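Local coordinates for nucleoporin NUP170 (PDB 5HAX), which probably serves as a structural scaffold component of the nuclear pore complex, with a beta-propeller domain joined to a helical region, at residues H198-Q203 / S211-I216; A116-P121 / S177-T182. All coordinates share one frame; numbering follows the deposited sequence.

Contacts 1 and 2 share one four-stranded beta-propeller blade, 178-217, and show that strands are paired within a blade in one way and packed between blades in another. In contact 2 its first strand, at one edge of the sheet, lies against the first strand of the preceding blade with no hydrogen bond between them; in contact 1 its last two strands, the second of them the opposite edge of the sheet, pair as a hydrogen-bonded hairpin. The centres of the two contacts are 14 Å apart and their nearest atoms about 4 Å, without touching; strand 187-190 bridges them within the sheet. A glycerol, probably from the crystallisation liquor, lies about 4 Å from the side chain of His198 in contact 1.

Contact 1 of 2, residues H198-Q203 / S211-I216; sequences HEIFYQ and SRCGKI
Phe201 and Ile216 interlock on one face of the sheet, flanking Gly214, which pairs with Phe201 and adds no side chain of its own. CG1 of Ile216 sits between its backbone N and carbonyl carbon (chi1 76°), which sends the branch towards the ring, and its CD1 meets the ring edge at Phe201 CE2, 3.3 Å away. Glu199 CG covers part of one ring face, while its carboxylate turns to Arg186 and His218. On the opposite face, Ile200 CG2 nestles against Cys213 SG at 3.8 Å, and the methylenes of Tyr202 and Cys213 lie side by side. The fully extended Lys215 reaches past His198 to the carbonyl oxygen of Arg171, and its CE rests 3.7 Å from His198 CG, oblique to the imidazole. An alanine in place of His198 would probably leave Lys215 CE without this neighbour and give the lysine chain more freedom to sway. Between these two layers of side chains the backbones are joined by hydrogen bonds: Phe201 N and Gly214 O are 2.8 Å apart, as are Gly214 N and Phe201 O, and Glu199 exchanges a similar pair of bonds with Ile216. The last backbone bond, from Gln203 N to Arg212 O at 2.9 Å, stands where the chain leaves the strands. This antiparallel hairpin supplies the last two strands of a four-stranded blade, the building unit of a beta-propeller.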
loop_
_atom_site.group_PDB
_atom_site.type_symbol
_atom_site.label_atom_id
_atom_site.label_comp_id
_atom_site.label_asym_id
_atom_site.label_seq_id
_atom_site.Cartn_x
_atom_site.Cartn_y
_atom_site.Cartn_z
ATOM N N HIS A 198 -14.236 20.716 13.133
ATOM C CA HIS A 198 -13.380 21.483 14.021
ATOM C C HIS A 198 -11.930 21.069 13.816
ATOM O O HIS A 198 -11.636 19.993 13.289
ATOM C CB HIS A 198 -13.772 21.273 15.489
ATOM C CG HIS A 198 -15.178 21.673 15.808
ATOM N ND1 HIS A 198 -16.259 20.852 15.565
ATOM C CD2 HIS A 198 -15.681 22.804 16.358
ATOM C CE1 HIS A 198 -17.366 21.461 15.950
ATOM N NE2 HIS A 198 -17.043 22.648 16.434
ATOM N N GLU A 199 -11.024 21.946 14.241
ATOM C CA GLU A 199 -9.595 21.674 14.216
ATOM C C GLU A 199 -9.006 22.029 15.570
ATOM O O GLU A 199 -9.390 23.033 16.178
ATOM C CB GLU A 199 -8.881 22.466 13.108
ATOM C CG GLU A 199 -7.368 22.241 13.072
ATOM C CD GLU A 199 -6.706 22.825 11.839
ATOM O OE1 GLU A 199 -7.385 23.537 11.072
ATOM O OE2 GLU A 199 -5.499 22.565 11.633
ATOM N N ILE A 200 -8.085 21.194 16.044
ATOM C CA ILE A 200 -7.364 21.440 17.288
ATOM C C ILE A 200 -5.981 21.968 16.933
ATOM O O ILE A 200 -5.240 21.334 16.172
ATOM C CB ILE A 200 -7.268 20.169 18.149
ATOM C CG1 ILE A 200 -8.664 19.774 18.643
ATOM C CG2 ILE A 200 -6.310 20.397 19.330
ATOM C CD1 ILE A 200 -8.675 18.650 19.653
ATOM N N PHE A 201 -5.642 23.130 17.480
ATOM C CA PHE A 201 -4.310 23.703 17.376
ATOM C C PHE A 201 -3.561 23.481 18.683
ATOM O O PHE A 201 -4.159 23.450 19.761
ATOM C CB PHE A 201 -4.375 25.202 17.077
ATOM C CG PHE A 201 -5.147 25.544 15.839
ATOM C CD1 PHE A 201 -4.538 25.516 14.596
ATOM C CD2 PHE A 201 -6.480 25.903 15.917
ATOM C CE1 PHE A 201 -5.246 25.835 13.454
ATOM C CE2 PHE A 201 -7.192 26.223 14.783
ATOM C CZ PHE A 201 -6.577 26.190 13.547
ATOM N N TYR A 202 -2.244 23.324 18.583
ATOM C CA TYR A 202 -1.425 23.278 19.782
ATOM C C TYR A 202 -0.008 23.720 19.450
ATOM O O TYR A 202 0.463 23.561 18.320
ATOM C CB TYR A 202 -1.428 21.883 20.427
ATOM C CG TYR A 202 -0.818 20.772 19.598
ATOM C CD1 TYR A 202 0.533 20.469 19.696
ATOM C CD2 TYR A 202 -1.601 20.008 18.742
ATOM C CE1 TYR A 202 1.092 19.448 18.951
ATOM C CE2 TYR A 202 -1.050 18.985 17.993
ATOM C CZ TYR A 202 0.297 18.708 18.102
ATOM O OH TYR A 202 0.848 17.692 17.358
ATOM N N GLN A 203 0.657 24.289 20.454
ATOM C CA GLN A 203 1.995 24.834 20.298
ATOM C C GLN A 203 2.774 24.602 21.584
ATOM O O GLN A 203 2.200 24.351 22.648
ATOM C CB GLN A 203 1.957 26.328 19.960
ATOM C CG GLN A 203 1.273 27.179 21.020
ATOM C CD GLN A 203 1.118 28.624 20.595
ATOM O OE1 GLN A 203 1.702 29.057 19.601
ATOM N NE2 GLN A 203 0.323 29.379 21.344
ATOM N N SER A 211 -3.452 30.225 24.799
ATOM C CA SER A 211 -3.161 28.980 25.491
ATOM C C SER A 211 -2.339 28.047 24.604
ATOM O O SER A 211 -2.195 28.253 23.396
ATOM C CB SER A 211 -4.458 28.294 25.917
ATOM O OG SER A 211 -5.362 28.202 24.829
ATOM N N ARG A 212 -1.793 27.001 25.228
ATOM C CA ARG A 212 -1.011 26.011 24.496
ATOM C C ARG A 212 -1.857 25.185 23.538
ATOM O O ARG A 212 -1.301 24.576 22.620
ATOM C CB ARG A 212 -0.303 25.063 25.465
ATOM C CG ARG A 212 1.113 25.459 25.830
ATOM C CD ARG A 212 1.943 24.221 26.133
ATOM N NE ARG A 212 3.266 24.551 26.656
ATOM C CZ ARG A 212 3.559 24.674 27.946
ATOM N NH1 ARG A 212 4.796 24.978 28.316
ATOM N NH2 ARG A 212 2.624 24.497 28.871
ATOM N N CYS A 213 -3.173 25.135 23.735
ATOM C CA CYS A 213 -4.044 24.279 22.939
ATOM C C CYS A 213 -5.370 24.985 22.708
ATOM O O CYS A 213 -5.986 25.476 23.658
ATOM C CB CYS A 213 -4.276 22.931 23.633
ATOM S SG CYS A 213 -5.247 21.753 22.661
ATOM N N GLY A 214 -5.807 25.025 21.445
ATOM C CA GLY A 214 -7.035 25.701 21.086
ATOM C C GLY A 214 -7.861 24.871 20.124
ATOM O O GLY A 214 -7.397 23.873 19.566
ATOM N N LYS A 215 -9.104 25.313 19.937
ATOM C CA LYS A 215 -10.073 24.630 19.092
ATOM C C LYS A 215 -10.918 25.672 18.376
ATOM O O LYS A 215 -11.307 26.678 18.977
ATOM C CB LYS A 215 -10.967 23.704 19.925
ATOM C CG LYS A 215 -11.976 22.905 19.126
ATOM C CD LYS A 215 -12.788 21.998 20.035
ATOM C CE LYS A 215 -13.819 21.200 19.254
ATOM N NZ LYS A 215 -14.605 20.298 20.138
ATOM N N ILE A 216 -11.196 25.440 17.091
ATOM C CA ILE A 216 -12.029 26.349 16.312
ATOM C C ILE A 216 -12.948 25.547 15.399
ATOM O O ILE A 216 -12.617 24.444 14.955
ATOM C CB ILE A 216 -11.185 27.352 15.483
ATOM C CG1 ILE A 216 -10.579 26.681 14.245
ATOM C CG2 ILE A 216 -10.108 27.983 16.362
ATOM C CD1 ILE A 216 -9.796 27.637 13.358
#

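Contact 2 of 2, residues A116-P121 / S177-T182; sequences AVALVP and SFIVGT
Ser177 brings its carbonyl carbon within 3.8 Å of Ala116 CB, so that backbone meets methyl just before strand 178-181 begins. Its own hydroxyl bonds instead to Asp175, and together with Phe178 it faces Gly190 in a classic beta bulge. The Phe178 side chain points away from 116-121, to strand 230-236 of the following blade. Ile179 is the main projection across the gap. With CG1 anti to the carbonyl carbon (chi1 -52°) and the chain then extended, its CD1 arrives 3.7 Å from Ala116 CB, while its CB lies 3.7 Å from Ala118 CB; the two small methyls are the shallow surface over which the isoleucine fits. The strands run nearly parallel, 10° apart, yet their axes come no closer than 6.5 Å and no hydrogen bond joins them, as expected of the first strands of successive blades in a beta-propeller, which meet through side chains. Val180 turns away, again towards strand 230-236. At Gly181 the relief is reversed: the bump belongs to the first segment, and Val120 CG1 presses to 3.6 Å from Gly181 CA, so close that a CB on this residue would clash with it. The carbonyl oxygen of Thr182 touches the proline ring, 3.4 Å from Pro121 CG, while its hydroxyl bonds to the backbone N of Arg186.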
loop_
_atom_site.group_PDB
_atom_site.type_symbol
_atom_site.label_atom_id
_atom_site.label_comp_id
_atom_site.label_asym_id
_atom_site.label_seq_id
_atom_site.Cartn_x
_atom_site.Cartn_y
_atom_site.Cartn_z
ATOM N N ALA A 116 -14.256 8.927 21.142
ATOM C CA ALA A 116 -13.403 8.714 19.982
ATOM C C ALA A 116 -11.949 8.704 20.429
ATOM O O ALA A 116 -11.578 9.383 21.390
ATOM C CB ALA A 116 -13.623 9.794 18.915
ATOM N N VAL A 117 -11.139 7.920 19.719
ATOM C CA VAL A 117 -9.704 7.813 19.968
ATOM C C VAL A 117 -9.002 7.670 18.622
ATOM O O VAL A 117 -9.502 6.987 17.723
ATOM C CB VAL A 117 -9.369 6.613 20.884
ATOM C CG1 VAL A 117 -7.863 6.500 21.099
ATOM C CG2 VAL A 117 -10.093 6.736 22.219
ATOM N N ALA A 118 -7.838 8.306 18.485
ATOM C CA ALA A 118 -7.085 8.233 17.241
ATOM C C ALA A 118 -5.604 8.459 17.508
ATOM O O ALA A 118 -5.215 9.093 18.492
ATOM C CB ALA A 118 -7.593 9.252 16.216
ATOM N N LEU A 119 -4.782 7.930 16.603
ATOM C CA LEU A 119 -3.330 8.063 16.647
ATOM C C LEU A 119 -2.888 8.821 15.403
ATOM O O LEU A 119 -3.056 8.326 14.283
ATOM C CB LEU A 119 -2.664 6.685 16.708
ATOM C CG LEU A 119 -1.151 6.653 16.922
ATOM C CD1 LEU A 119 -0.806 7.111 18.329
ATOM C CD2 LEU A 119 -0.605 5.257 16.654
ATOM N N VAL A 120 -2.318 10.008 15.597
ATOM C CA VAL A 120 -1.993 10.898 14.484
ATOM C C VAL A 120 -0.518 11.269 14.556
ATOM O O VAL A 120 0.138 11.077 15.591
ATOM C CB VAL A 120 -2.871 12.171 14.496
ATOM C CG1 VAL A 120 -4.344 11.804 14.333
ATOM C CG2 VAL A 120 -2.644 12.965 15.779
ATOM N N PRO A 121 0.036 11.799 13.467
ATOM C CA PRO A 121 1.412 12.312 13.505
ATOM C C PRO A 121 1.509 13.555 14.371
ATOM O O PRO A 121 0.506 14.251 14.589
ATOM C CB PRO A 121 1.715 12.637 12.032
ATOM C CG PRO A 121 0.737 11.836 11.249
ATOM C CD PRO A 121 -0.497 11.770 12.095
ATOM N N SER A 177 -16.994 11.934 17.221
ATOM C CA SER A 177 -16.914 10.509 16.936
ATOM C C SER A 177 -15.877 10.166 15.878
ATOM O O SER A 177 -15.623 8.978 15.652
ATOM C CB SER A 177 -18.278 9.969 16.472
ATOM O OG SER A 177 -19.217 9.952 17.532
ATOM N N PHE A 178 -15.277 11.161 15.230
ATOM C CA PHE A 178 -14.321 10.935 14.153
ATOM C C PHE A 178 -13.155 11.894 14.325
ATOM O O PHE A 178 -13.358 13.105 14.454
ATOM C CB PHE A 178 -14.984 11.130 12.784
ATOM C CG PHE A 178 -16.299 10.415 12.644
ATOM C CD1 PHE A 178 -16.340 9.039 12.499
ATOM C CD2 PHE A 178 -17.493 11.119 12.660
ATOM C CE1 PHE A 178 -17.548 8.374 12.375
ATOM C CE2 PHE A 178 -18.705 10.463 12.534
ATOM C CZ PHE A 178 -18.734 9.089 12.393
ATOM N N ILE A 179 -11.942 11.346 14.338
ATOM C CA ILE A 179 -10.711 12.121 14.442
ATOM C C ILE A 179 -9.773 11.647 13.343
ATOM O O ILE A 179 -9.563 10.439 13.183
ATOM C CB ILE A 179 -10.037 11.956 15.819
ATOM C CG1 ILE A 179 -11.028 12.232 16.952
ATOM C CG2 ILE A 179 -8.818 12.871 15.926
ATOM C CD1 ILE A 179 -10.524 11.793 18.314
ATOM N N VAL A 180 -9.213 12.591 12.588
ATOM C CA VAL A 180 -8.249 12.276 11.540
ATOM C C VAL A 180 -7.084 13.250 11.639
ATOM O O VAL A 180 -7.235 14.390 12.088
ATOM C CB VAL A 180 -8.881 12.328 10.129
ATOM C CG1 VAL A 180 -9.939 11.245 9.989
ATOM C CG2 VAL A 180 -9.469 13.705 9.846
ATOM N N GLY A 181 -5.915 12.783 11.216
ATOM C CA GLY A 181 -4.714 13.590 11.254
ATOM C C GLY A 181 -4.048 13.650 9.896
ATOM O O GLY A 181 -4.108 12.707 9.107
ATOM N N THR A 182 -3.409 14.787 9.631
ATOM C CA THR A 182 -2.660 14.981 8.401
ATOM C C THR A 182 -1.186 14.650 8.610
ATOM O O THR A 182 -0.705 14.486 9.735
ATOM C CB THR A 182 -2.788 16.419 7.896
ATOM O OG1 THR A 182 -2.073 17.301 8.771
ATOM C CG2 THR A 182 -4.248 16.847 7.813
#